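Local coordinates for neutral ceramidase (Pseudomonas aeruginosa, PDB 2ZXC), which hydrolyses the N-acyl bond of ceramides to release sphingosine and a fatty acid, and also runs the reverse synthesis, using a zinc ion, at residues S150-N155 / I178-S183; N155-R160 / G247-N252. All blocks are in the same frame, centred on the assembly; numbering follows the deposited sequence.

Contact 1. Residues S150-N155 / I178-S183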
loop_
_atom_site.group_PDB
_atom_site.type_symbol
_atom_site.label_atom_id
_atom_site.label_comp_id
_atom_site.label_asym_id
_atom_site.label_seq_id
_atom_site.Cartn_x
_atom_site.Cartn_y
_atom_site.Cartn_z
ATOM N N SER A 150 18.337 -13.629 2.466
ATOM C CA SER A 150 16.994 -14.144 2.690
ATOM C C SER A 150 16.943 -15.088 3.881
ATOM O O SER A 150 17.967 -15.601 4.334
ATOM C CB SER A 150 16.473 -14.872 1.445
ATOM O OG SER A 150 17.157 -16.095 1.253
ATOM N N GLY A 151 15.734 -15.304 4.381
ATOM C CA GLY A 151 15.531 -16.183 5.515
ATOM C C GLY A 151 14.085 -16.628 5.498
ATOM O O GLY A 151 13.342 -16.286 4.576
ATOM N N GLU A 152 13.668 -17.384 6.504
ATOM C CA GLU A 152 12.292 -17.839 6.538
ATOM C C GLU A 152 11.500 -17.309 7.718
ATOM O O GLU A 152 11.991 -17.257 8.846
ATOM C CB GLU A 152 12.236 -19.367 6.513
ATOM C CG GLU A 152 12.773 -19.980 5.228
ATOM C CD GLU A 152 12.566 -21.485 5.178
ATOM O OE1 GLU A 152 12.636 -22.128 6.247
ATOM O OE2 GLU A 152 12.347 -22.023 4.073
ATOM N N LEU A 153 10.267 -16.905 7.425
ATOM C CA LEU A 153 9.338 -16.376 8.418
ATOM C C LEU A 153 8.091 -17.245 8.285
ATOM O O LEU A 153 7.328 -17.112 7.329
ATOM C CB LEU A 153 8.984 -14.921 8.095
ATOM C CG LEU A 153 8.806 -13.914 9.233
ATOM C CD1 LEU A 153 7.847 -12.831 8.769
ATOM C CD2 LEU A 153 8.270 -14.587 10.483
ATOM N N ARG A 154 7.898 -18.142 9.242
ATOM C CA ARG A 154 6.769 -19.062 9.216
ATOM C C ARG A 154 5.722 -18.702 10.240
ATOM O O ARG A 154 4.703 -19.381 10.363
ATOM C CB ARG A 154 7.263 -20.474 9.498
ATOM C CG ARG A 154 8.183 -20.976 8.431
ATOM C CD ARG A 154 8.942 -22.208 8.846
ATOM N NE ARG A 154 9.572 -22.765 7.662
ATOM C CZ ARG A 154 8.889 -23.151 6.591
ATOM N NH1 ARG A 154 7.564 -23.043 6.575
ATOM N NH2 ARG A 154 9.526 -23.622 5.530
ATOM N N ASN A 155 5.955 -17.630 10.979
ATOM C CA ASN A 155 4.996 -17.281 12.004
ATOM C C ASN A 155 4.309 -15.918 11.846
ATOM O O ASN A 155 3.784 -15.360 12.809
ATOM C CB ASN A 155 5.667 -17.443 13.384
ATOM C CG ASN A 155 6.248 -16.154 13.936
ATOM O OD1 ASN A 155 6.101 -15.877 15.127
ATOM N ND2 ASN A 155 6.917 -15.373 13.097
ATOM N N ILE A 178 2.006 -21.514 3.128
ATOM C CA ILE A 178 2.819 -20.331 3.381
ATOM C C ILE A 178 4.077 -20.203 2.526
ATOM O O ILE A 178 4.734 -21.192 2.219
ATOM C CB ILE A 178 3.246 -20.297 4.864
ATOM C CG1 ILE A 178 2.028 -19.991 5.733
ATOM C CG2 ILE A 178 4.353 -19.282 5.084
ATOM C CD1 ILE A 178 2.279 -20.169 7.210
ATOM N N ASP A 179 4.386 -18.977 2.116
ATOM C CA ASP A 179 5.615 -18.717 1.379
ATOM C C ASP A 179 6.415 -18.022 2.475
ATOM O O ASP A 179 6.264 -16.820 2.698
ATOM C CB ASP A 179 5.396 -17.764 0.202
ATOM C CG ASP A 179 6.701 -17.381 -0.478
ATOM O OD1 ASP A 179 7.773 -17.767 0.039
ATOM O OD2 ASP A 179 6.670 -16.695 -1.520
ATOM N N PRO A 180 7.267 -18.779 3.181
ATOM C CA PRO A 180 8.102 -18.289 4.280
ATOM C C PRO A 180 9.271 -17.402 3.889
ATOM O O PRO A 180 9.932 -16.840 4.752
ATOM C CB PRO A 180 8.589 -19.579 4.914
ATOM C CG PRO A 180 8.887 -20.399 3.697
ATOM C CD PRO A 180 7.648 -20.159 2.828
ATOM N N GLN A 181 9.532 -17.273 2.600
ATOM C CA GLN A 181 10.677 -16.483 2.196
ATOM C C GLN A 181 10.567 -14.972 2.244
ATOM O O GLN A 181 9.634 -14.377 1.707
ATOM C CB GLN A 181 11.145 -16.890 0.798
ATOM C CG GLN A 181 12.306 -16.047 0.307
ATOM C CD GLN A 181 12.913 -16.568 -0.973
ATOM O OE1 GLN A 181 13.921 -17.280 -0.953
ATOM N NE2 GLN A 181 12.300 -16.228 -2.099
ATOM N N MET A 182 11.541 -14.368 2.917
ATOM C CA MET A 182 11.653 -12.924 2.997
ATOM C C MET A 182 13.003 -12.628 2.359
ATOM O O MET A 182 13.985 -13.327 2.619
ATOM C CB MET A 182 11.670 -12.416 4.444
ATOM C CG MET A 182 11.979 -10.921 4.525
ATOM S SD MET A 182 12.123 -10.248 6.179
ATOM C CE MET A 182 10.374 -10.106 6.657
ATOM N N SER A 183 13.040 -11.622 1.498
ATOM C CA SER A 183 14.279 -11.222 0.852
ATOM C C SER A 183 14.545 -9.810 1.347
ATOM O O SER A 183 13.611 -9.047 1.620
ATOM C CB SER A 183 14.136 -11.206 -0.675
ATOM O OG SER A 183 13.887 -12.500 -1.193
HETATM O O HOH W 1 14.495 -17.971 1.883
#

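Contact 2. Residues N155-R160 / G247-N252. Unlike the reference sequence in segment 155-160: S157 (reference Asn).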
loop_
_atom_site.group_PDB
_atom_site.type_symbol
_atom_site.label_atom_id
_atom_site.label_comp_id
_atom_site.label_asym_id
_atom_site.label_seq_id
_atom_site.Cartn_x
_atom_site.Cartn_y
_atom_site.Cartn_z
ATOM N N ASN A 155 5.955 -17.630 10.979
ATOM C CA ASN A 155 4.996 -17.281 12.004
ATOM C C ASN A 155 4.309 -15.918 11.846
ATOM O O ASN A 155 3.784 -15.360 12.809
ATOM C CB ASN A 155 5.667 -17.443 13.384
ATOM C CG ASN A 155 6.248 -16.154 13.936
ATOM O OD1 ASN A 155 6.101 -15.877 15.127
ATOM N ND2 ASN A 155 6.917 -15.373 13.097
ATOM N N ALA A 156 4.275 -15.405 10.618
ATOM C CA ALA A 156 3.646 -14.115 10.361
ATOM C C ALA A 156 2.541 -14.168 9.309
ATOM O O ALA A 156 2.077 -13.124 8.854
ATOM C CB ALA A 156 4.697 -13.105 9.939
ATOM N N SER A 157 2.112 -15.367 8.920
ATOM C CA SER A 157 1.073 -15.477 7.913
ATOM C C SER A 157 0.442 -16.855 7.833
ATOM O O SER A 157 0.950 -17.820 8.401
ATOM C CB SER A 157 1.646 -15.129 6.543
ATOM O OG SER A 157 2.644 -16.066 6.167
ATOM N N ARG A 158 -0.675 -16.927 7.111
ATOM C CA ARG A 158 -1.394 -18.174 6.898
ATOM C C ARG A 158 -2.191 -18.061 5.612
ATOM O O ARG A 158 -2.680 -16.987 5.260
ATOM C CB ARG A 158 -2.335 -18.496 8.066
ATOM C CG ARG A 158 -3.483 -17.528 8.281
ATOM C CD ARG A 158 -4.470 -18.095 9.307
ATOM N NE ARG A 158 -5.274 -19.183 8.752
ATOM C CZ ARG A 158 -6.336 -19.002 7.970
ATOM N NH1 ARG A 158 -6.729 -17.773 7.652
ATOM N NH2 ARG A 158 -6.996 -20.048 7.491
ATOM N N ASN A 159 -2.303 -19.175 4.905
ATOM C CA ASN A 159 -3.029 -19.206 3.653
ATOM C C ASN A 159 -4.528 -19.188 3.936
ATOM O O ASN A 159 -5.037 -20.042 4.658
ATOM C CB ASN A 159 -2.639 -20.456 2.877
ATOM C CG ASN A 159 -3.032 -20.378 1.428
ATOM O OD1 ASN A 159 -4.217 -20.354 1.095
ATOM N ND2 ASN A 159 -2.036 -20.324 0.550
ATOM N N ARG A 160 -5.231 -18.212 3.367
ATOM C CA ARG A 160 -6.671 -18.072 3.582
ATOM C C ARG A 160 -7.510 -18.882 2.603
ATOM O O ARG A 160 -8.729 -18.938 2.719
ATOM C CB ARG A 160 -7.068 -16.601 3.496
ATOM C CG ARG A 160 -6.896 -16.000 2.107
ATOM C CD ARG A 160 -7.055 -14.494 2.144
ATOM N NE ARG A 160 -7.213 -13.933 0.806
ATOM C CZ ARG A 160 -7.296 -12.635 0.550
ATOM N NH1 ARG A 160 -7.229 -11.759 1.543
ATOM N NH2 ARG A 160 -7.455 -12.211 -0.697
ATOM N N GLY A 247 -1.530 -12.923 -2.525
ATOM C CA GLY A 247 -2.936 -13.018 -2.873
ATOM C C GLY A 247 -3.766 -13.875 -1.933
ATOM O O GLY A 247 -4.924 -13.555 -1.662
ATOM N N ASN A 248 -3.190 -14.961 -1.427
ATOM C CA ASN A 248 -3.924 -15.840 -0.526
ATOM C C ASN A 248 -3.292 -15.963 0.850
ATOM O O ASN A 248 -3.510 -16.950 1.558
ATOM C CB ASN A 248 -4.088 -17.232 -1.161
ATOM C CG ASN A 248 -2.772 -17.836 -1.608
ATOM O OD1 ASN A 248 -1.738 -17.166 -1.640
ATOM N ND2 ASN A 248 -2.808 -19.111 -1.973
ATOM N N LEU A 249 -2.521 -14.950 1.234
ATOM C CA LEU A 249 -1.857 -14.944 2.528
ATOM C C LEU A 249 -2.408 -13.853 3.428
ATOM O O LEU A 249 -2.451 -12.674 3.057
ATOM C CB LEU A 249 -0.352 -14.766 2.342
ATOM C CG LEU A 249 0.320 -15.973 1.675
ATOM C CD1 LEU A 249 1.740 -15.628 1.272
ATOM C CD2 LEU A 249 0.305 -17.165 2.633
ATOM N N SER A 250 -2.823 -14.266 4.620
ATOM C CA SER A 250 -3.399 -13.369 5.607
ATOM C C SER A 250 -2.510 -13.276 6.842
ATOM O O SER A 250 -1.842 -14.241 7.210
ATOM C CB SER A 250 -4.787 -13.881 6.004
ATOM O OG SER A 250 -5.249 -13.259 7.182
ATOM N N PRO A 251 -2.492 -12.112 7.502
ATOM C CA PRO A 251 -1.669 -11.942 8.699
ATOM C C PRO A 251 -2.392 -12.445 9.941
ATOM O O PRO A 251 -1.776 -12.685 10.973
ATOM C CB PRO A 251 -1.465 -10.441 8.747
ATOM C CG PRO A 251 -2.804 -9.940 8.319
ATOM C CD PRO A 251 -3.120 -10.832 7.121
ATOM N N ASN A 252 -3.707 -12.588 9.838
ATOM C CA ASN A 252 -4.514 -13.032 10.965
ATOM C C ASN A 252 -4.434 -14.543 11.121
ATOM O O ASN A 252 -5.256 -15.292 10.591
ATOM C CB ASN A 252 -5.945 -12.544 10.765
ATOM C CG ASN A 252 -6.014 -11.026 10.617
ATOM O OD1 ASN A 252 -5.483 -10.287 11.453
ATOM N ND2 ASN A 252 -6.673 -10.554 9.560
#

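Contact 1. Residues S150-N155 / I178-S183
I178 packs against the chain that leaves strand 142-152, its CD1 lying 4.1 Å from R154 O. At D179 the chain folds into an Asx turn: OD1 accepts from the backbone N of Q181, which lies above the carboxylate plane, while OD2 is held by R421 and N245. P180, the middle residue of this turn, is the one most covered by the opposite segment. P180 O takes the backbone N of L153 at 2.7 Å, in the carbonyl plane and on a lone pair. The pyrrolidine ring packs alongside two charged chains: CB sits over the centre of one face of the R154 guanidinium, 3.9 Å above its plane, and CG lies 3.8 Å from E152 OE2. R154 is extended from CG to NE, which carries the flat group along the proline, and its NE makes a weak salt bridge to E152 OE1. The Q181 side chain, extended beyond CG, carries OE1 to a water that also donates weakly to G151 O. M182 and G151 form an antiparallel hydrogen-bonded pair, M182 N reaching G151 O at 3.1 Å and G151 N reaching M182 O at 3.2 Å; M182 CE meets L153 CD1 at 4.3 Å. S183 completes the ladder opposite S150. Weakly paired charges thus line the proline ring on the exposed side, and the firm link is three backbone bonds, that of L153 lying just beyond the strand ends.

Contact 2. Residues N155-R160 / G247-N252
The zinc-dependent active site of the ceramidase borders this short antiparallel ladder, which contains S250, the probable nucleophile. S250 faces R158 in a hydrogen-bonded pair: S250 N points almost straight at R158 O (2.8 Å, 177°), and R158 N returns a bond to S250 O at 2.9 Å. Two residues further along, R160 N donates to N248 O at 2.8 Å, so three backbone bonds fasten the two segments. The S250 OG, anti to its own N (chi1 165°), turns along the chain to accept from N252 N in an ST turn; E336 is a further, weak partner. R158 CD rests 3.2 Å from N252 O. Between N159 and N248 the amide planes stand 77° apart. Their nitrogens approach closely without bonding each other; N159 ND2 is bound by G177 O and its OD1 by S161 N, whereas N248 OD1 accepts from V414 N. R160 runs extended from CG to NE, and G247 O lies over one face of its guanidinium, 3.0 Å from NH2 but poorly angled for a hydrogen bond. The guanidinium nitrogens instead bond E336, E461 and the zinc ligand Y448, which probably hold the group beside the metal and the bound short-chain ceramide. L249 CD2 packs against the backbone of R158. The two-stranded sheet is tied through L249 to H204, another zinc ligand, through G247 to F412 and through N248 to V414 at the start of helix 414-428.

Overall arrangement
The first segments of the two contacts follow one another through the shared N155: strand 142-152, in contact 1, leads into strand 158-159 of contact 2. Their centres are 12 Å apart, and their segments alternate in sequence as 150-155, 155-160, 178-183 and 247-252. Contact 1 belongs to the large mixed sheet, whereas contact 2 forms a separate two-stranded sheet beside the zinc site. I178 bridges them, its CD1 packing against S157 O and its CA against L249 CD2. The chain thus passes from the end of a sheet strand to the ladder carrying the probable nucleophile, and all four segments lie in the N-terminal ceramidase part of the sequence.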